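Long-range contact in TetR family transcriptional regulator (Mycobacterium smegmatis, PDB 5XS9), which probably acts as a transcriptional regulator (BioQ) of the TetR family, binding DNA to control genes of biotin metabolism: residues A12-L24 / L86-A98. Residues are numbered along the deposited sequence; the frame is centred on the assembly and turned at random.
Sequences ATKILDDHGIADL and LLSHTDGAELVSA
D17 and H89 each hold CG beside the backbone N (chi1 -69° for D17), and this brings the carboxylate to the imidazole. ND1 of H89 donates to both D17 oxygens, at 3.0 Å from OD1 and 3.0 Å from OD2. Both oxygens use syn lone pairs. The carboxylate and ring planes are only 13° apart, and the acid sits at the ring edge. T13 CG2 also touches this ring. T90 N adds a second, weak donor at D17 OD1.

T90 OG1 donates to the backbone O of D17 at 2.7 Å, in the carbonyl plane. After H19 the chain leaves the helix at G20, which has positive phi. There I21 N gives an almost straight bond (172°) to D91 OD2, 2.9 Å long and on the anti lone pair. D91 sits at the N-cap position of helix 92-101 but spends this oxygen across the contact.

Apolar packing lies beside the polar groups. L16 CD1 meets L95 CD1 at 3.7 Å, and I21 CD1 rests on L95 CB. L24 reaches L95 more loosely.

The contact joins the end of the first helix of the TetR-type DNA-binding region to the H89-G92 type II turn of the C-terminal region. Two acids, one from each side, and the T90 hydroxyl hold the turn against the helix end. The two-oxygen grip should limit rotation of the H89 ring. The carboxylate holds the proton on ND1 and would probably raise the pKa of the ring, favouring the doubly protonated, charged form.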
loop_
_atom_site.group_PDB
_atom_site.type_symbol
_atom_site.label_atom_id
_atom_site.label_comp_id
_atom_site.label_asym_id
_atom_site.label_seq_id
_atom_site.Cartn_x
_atom_site.Cartn_y
_atom_site.Cartn_z
ATOM N N ALA A 12 23.677 2.228 0.516
ATOM C CA ALA A 12 22.348 2.402 1.182
ATOM C C ALA A 12 21.387 1.278 0.769
ATOM O O ALA A 12 20.642 0.748 1.601
ATOM C CB ALA A 12 21.776 3.746 0.808
ATOM N N THR A 13 21.500 0.851 -0.504
ATOM C CA THR A 13 20.670 -0.208 -1.076
ATOM C C THR A 13 21.016 -1.567 -0.492
ATOM O O THR A 13 20.143 -2.399 -0.191
ATOM C CB THR A 13 20.743 -0.175 -2.646
ATOM O OG1 THR A 13 20.224 1.087 -3.043
ATOM C CG2 THR A 13 19.963 -1.265 -3.287
ATOM N N LYS A 14 22.288 -1.775 -0.256
ATOM C CA LYS A 14 22.733 -3.000 0.414
ATOM C C LYS A 14 22.255 -3.103 1.886
ATOM O O LYS A 14 21.867 -4.157 2.349
ATOM C CB LYS A 14 24.272 -3.053 0.335
ATOM C CG LYS A 14 24.892 -4.358 0.798
ATOM C CD LYS A 14 26.384 -4.354 0.481
ATOM C CE LYS A 14 27.174 -5.207 1.457
ATOM N NZ LYS A 14 26.544 -6.540 1.636
ATOM N N ILE A 15 22.237 -1.996 2.607
ATOM C CA ILE A 15 21.688 -2.008 3.960
ATOM C C ILE A 15 20.190 -2.402 3.902
ATOM O O ILE A 15 19.692 -3.214 4.697
ATOM C CB ILE A 15 21.868 -0.632 4.635
ATOM C CG1 ILE A 15 23.360 -0.393 4.906
ATOM C CG2 ILE A 15 21.108 -0.538 5.951
ATOM C CD1 ILE A 15 23.740 1.050 5.128
ATOM N N LEU A 16 19.482 -1.796 2.965
ATOM C CA LEU A 16 18.085 -2.097 2.738
ATOM C C LEU A 16 17.902 -3.550 2.463
ATOM O O LEU A 16 17.096 -4.186 3.127
ATOM C CB LEU A 16 17.522 -1.241 1.595
ATOM C CG LEU A 16 16.093 -1.656 1.197
ATOM C CD1 LEU A 16 15.085 -1.081 2.166
ATOM C CD2 LEU A 16 15.817 -1.142 -0.182
ATOM N N ASP A 17 18.633 -4.077 1.481
ATOM C CA ASP A 17 18.532 -5.510 1.142
ATOM C C ASP A 17 18.842 -6.406 2.310
ATOM O O ASP A 17 18.063 -7.273 2.631
ATOM C CB ASP A 17 19.410 -5.860 -0.104
ATOM C CG ASP A 17 18.838 -5.246 -1.384
ATOM O OD1 ASP A 17 17.607 -5.100 -1.399
ATOM O OD2 ASP A 17 19.546 -4.878 -2.354
ATOM N N ASP A 18 19.979 -6.178 2.941
ATOM C CA ASP A 18 20.432 -7.019 4.075
ATOM C C ASP A 18 19.628 -6.866 5.357
ATOM O O ASP A 18 19.449 -7.827 6.105
ATOM C CB ASP A 18 21.915 -6.725 4.377
ATOM C CG ASP A 18 22.837 -7.136 3.250
ATOM O OD1 ASP A 18 22.446 -7.890 2.359
ATOM O OD2 ASP A 18 23.973 -6.651 3.228
ATOM N N HIS A 19 19.133 -5.672 5.637
ATOM C CA HIS A 19 18.598 -5.432 6.967
ATOM C C HIS A 19 17.230 -4.851 7.046
ATOM O O HIS A 19 16.718 -4.757 8.138
ATOM C CB HIS A 19 19.562 -4.506 7.740
ATOM C CG HIS A 19 20.918 -5.095 7.920
ATOM N ND1 HIS A 19 21.128 -6.250 8.641
ATOM C CD2 HIS A 19 22.125 -4.725 7.433
ATOM C CE1 HIS A 19 22.409 -6.559 8.603
ATOM N NE2 HIS A 19 23.031 -5.659 7.864
ATOM N N GLY A 20 16.646 -4.408 5.928
ATOM C CA GLY A 20 15.324 -3.871 5.953
ATOM C C GLY A 20 15.276 -2.367 6.071
ATOM O O GLY A 20 16.224 -1.706 6.470
ATOM N N ILE A 21 14.121 -1.840 5.738
ATOM C CA ILE A 21 13.950 -0.391 5.660
ATOM C C ILE A 21 14.165 0.312 6.996
ATOM O O ILE A 21 14.725 1.424 7.027
ATOM C CB ILE A 21 12.593 -0.030 5.052
ATOM C CG1 ILE A 21 12.560 1.441 4.631
ATOM C CG2 ILE A 21 11.429 -0.459 5.989
ATOM C CD1 ILE A 21 11.283 1.844 3.916
ATOM N N ALA A 22 13.798 -0.334 8.104
ATOM C CA ALA A 22 13.970 0.323 9.414
ATOM C C ALA A 22 15.467 0.617 9.764
ATOM O O ALA A 22 15.777 1.628 10.368
ATOM C CB ALA A 22 13.265 -0.493 10.517
ATOM N N ASP A 23 16.375 -0.233 9.308
ATOM C CA ASP A 23 17.803 -0.084 9.533
ATOM C C ASP A 23 18.488 0.845 8.558
ATOM O O ASP A 23 19.650 1.106 8.730
ATOM C CB ASP A 23 18.484 -1.456 9.420
ATOM C CG ASP A 23 18.363 -2.282 10.695
ATOM O OD1 ASP A 23 19.129 -3.256 10.833
ATOM O OD2 ASP A 23 17.526 -1.932 11.555
ATOM N N LEU A 24 17.807 1.304 7.504
ATOM C CA LEU A 24 18.400 2.276 6.592
ATOM C C LEU A 24 18.242 3.670 7.158
ATOM O O LEU A 24 17.226 4.314 6.940
ATOM C CB LEU A 24 17.769 2.240 5.228
ATOM C CG LEU A 24 18.294 3.227 4.206
ATOM C CD1 LEU A 24 19.799 3.076 4.007
ATOM C CD2 LEU A 24 17.554 2.958 2.917
ATOM N N LEU A 86 10.236 -3.713 -7.554
ATOM C CA LEU A 86 9.976 -3.580 -6.161
ATOM C C LEU A 86 10.297 -4.879 -5.406
ATOM O O LEU A 86 10.816 -4.863 -4.281
ATOM C CB LEU A 86 8.505 -3.201 -5.877
ATOM C CG LEU A 86 7.988 -1.931 -6.558
ATOM C CD1 LEU A 86 6.459 -1.828 -6.480
ATOM C CD2 LEU A 86 8.703 -0.698 -6.002
ATOM N N LEU A 87 9.958 -6.004 -6.024
ATOM C CA LEU A 87 10.200 -7.312 -5.396
ATOM C C LEU A 87 11.678 -7.718 -5.292
ATOM O O LEU A 87 11.999 -8.619 -4.562
ATOM C CB LEU A 87 9.443 -8.408 -6.121
ATOM C CG LEU A 87 7.939 -8.309 -5.910
ATOM C CD1 LEU A 87 7.314 -9.426 -6.737
ATOM C CD2 LEU A 87 7.513 -8.399 -4.457
ATOM N N SER A 88 12.520 -7.011 -5.998
ATOM C CA SER A 88 13.962 -7.276 -6.098
ATOM C C SER A 88 14.709 -6.787 -4.907
ATOM O O SER A 88 15.856 -7.116 -4.808
ATOM C CB SER A 88 14.552 -6.565 -7.365
ATOM O OG SER A 88 14.023 -7.237 -8.444
ATOM N N HIS A 89 14.123 -5.905 -4.073
ATOM C CA HIS A 89 14.753 -5.438 -2.871
ATOM C C HIS A 89 13.857 -5.589 -1.680
ATOM O O HIS A 89 12.662 -5.394 -1.807
ATOM C CB HIS A 89 15.129 -3.984 -3.039
ATOM C CG HIS A 89 16.019 -3.769 -4.215
ATOM N ND1 HIS A 89 17.382 -3.971 -4.157
ATOM C CD2 HIS A 89 15.727 -3.504 -5.515
ATOM C CE1 HIS A 89 17.907 -3.784 -5.356
ATOM N NE2 HIS A 89 16.920 -3.530 -6.201
ATOM N N THR A 90 14.440 -5.970 -0.533
ATOM C CA THR A 90 13.749 -5.991 0.737
ATOM C C THR A 90 13.034 -4.625 1.037
ATOM O O THR A 90 13.606 -3.535 0.942
ATOM C CB THR A 90 14.733 -6.240 1.882
ATOM O OG1 THR A 90 15.556 -7.370 1.563
ATOM C CG2 THR A 90 13.984 -6.512 3.284
ATOM N N ASP A 91 11.755 -4.723 1.336
ATOM C CA ASP A 91 10.890 -3.575 1.692
ATOM C C ASP A 91 10.782 -2.565 0.520
ATOM O O ASP A 91 10.419 -1.415 0.687
ATOM C CB ASP A 91 11.330 -2.946 2.941
ATOM C CG ASP A 91 11.203 -3.876 4.154
ATOM O OD1 ASP A 91 10.236 -4.659 4.306
ATOM O OD2 ASP A 91 12.055 -3.722 4.992
ATOM N N GLY A 92 11.030 -3.049 -0.684
ATOM C CA GLY A 92 11.094 -2.152 -1.858
ATOM C C GLY A 92 9.771 -1.477 -2.191
ATOM O O GLY A 92 9.747 -0.282 -2.473
ATOM N N ALA A 93 8.667 -2.234 -2.113
ATOM C CA ALA A 93 7.418 -1.644 -2.377
ATOM C C ALA A 93 7.089 -0.571 -1.331
ATOM O O ALA A 93 6.579 0.460 -1.683
ATOM C CB ALA A 93 6.310 -2.701 -2.491
ATOM N N GLU A 94 7.376 -0.825 -0.066
ATOM C CA GLU A 94 7.121 0.161 1.002
ATOM C C GLU A 94 7.971 1.417 0.820
ATOM O O GLU A 94 7.518 2.532 1.045
ATOM C CB GLU A 94 7.450 -0.437 2.379
ATOM C CG GLU A 94 7.109 0.470 3.527
ATOM C CD GLU A 94 7.593 -0.091 4.888
ATOM O OE1 GLU A 94 7.781 -1.317 4.993
ATOM O OE2 GLU A 94 7.812 0.703 5.831
ATOM N N LEU A 95 9.209 1.214 0.443
ATOM C CA LEU A 95 10.153 2.324 0.297
ATOM C C LEU A 95 9.705 3.174 -0.896
ATOM O O LEU A 95 9.651 4.401 -0.783
ATOM C CB LEU A 95 11.575 1.777 0.100
ATOM C CG LEU A 95 12.741 2.795 0.193
ATOM C CD1 LEU A 95 14.015 2.156 0.627
ATOM C CD2 LEU A 95 12.904 3.400 -1.180
ATOM N N VAL A 96 9.344 2.549 -2.019
ATOM C CA VAL A 96 8.835 3.317 -3.210
ATOM C C VAL A 96 7.512 3.999 -2.927
ATOM O O VAL A 96 7.340 5.171 -3.317
ATOM C CB VAL A 96 8.804 2.512 -4.479
ATOM C CG1 VAL A 96 8.167 3.279 -5.592
ATOM C CG2 VAL A 96 10.260 2.109 -4.814
ATOM N N SER A 97 6.616 3.328 -2.178
ATOM C CA SER A 97 5.364 3.998 -1.703
ATOM C C SER A 97 5.608 5.256 -0.953
ATOM O O SER A 97 4.932 6.246 -1.222
ATOM C CB SER A 97 4.447 3.125 -0.867
ATOM O OG SER A 97 4.173 1.971 -1.634
ATOM N N ALA A 98 6.467 5.187 0.065
ATOM C CA ALA A 98 6.723 6.358 0.884
ATOM C C ALA A 98 7.454 7.443 0.082
ATOM O O ALA A 98 7.184 8.657 0.261
ATOM C CB ALA A 98 7.448 6.009 2.193
#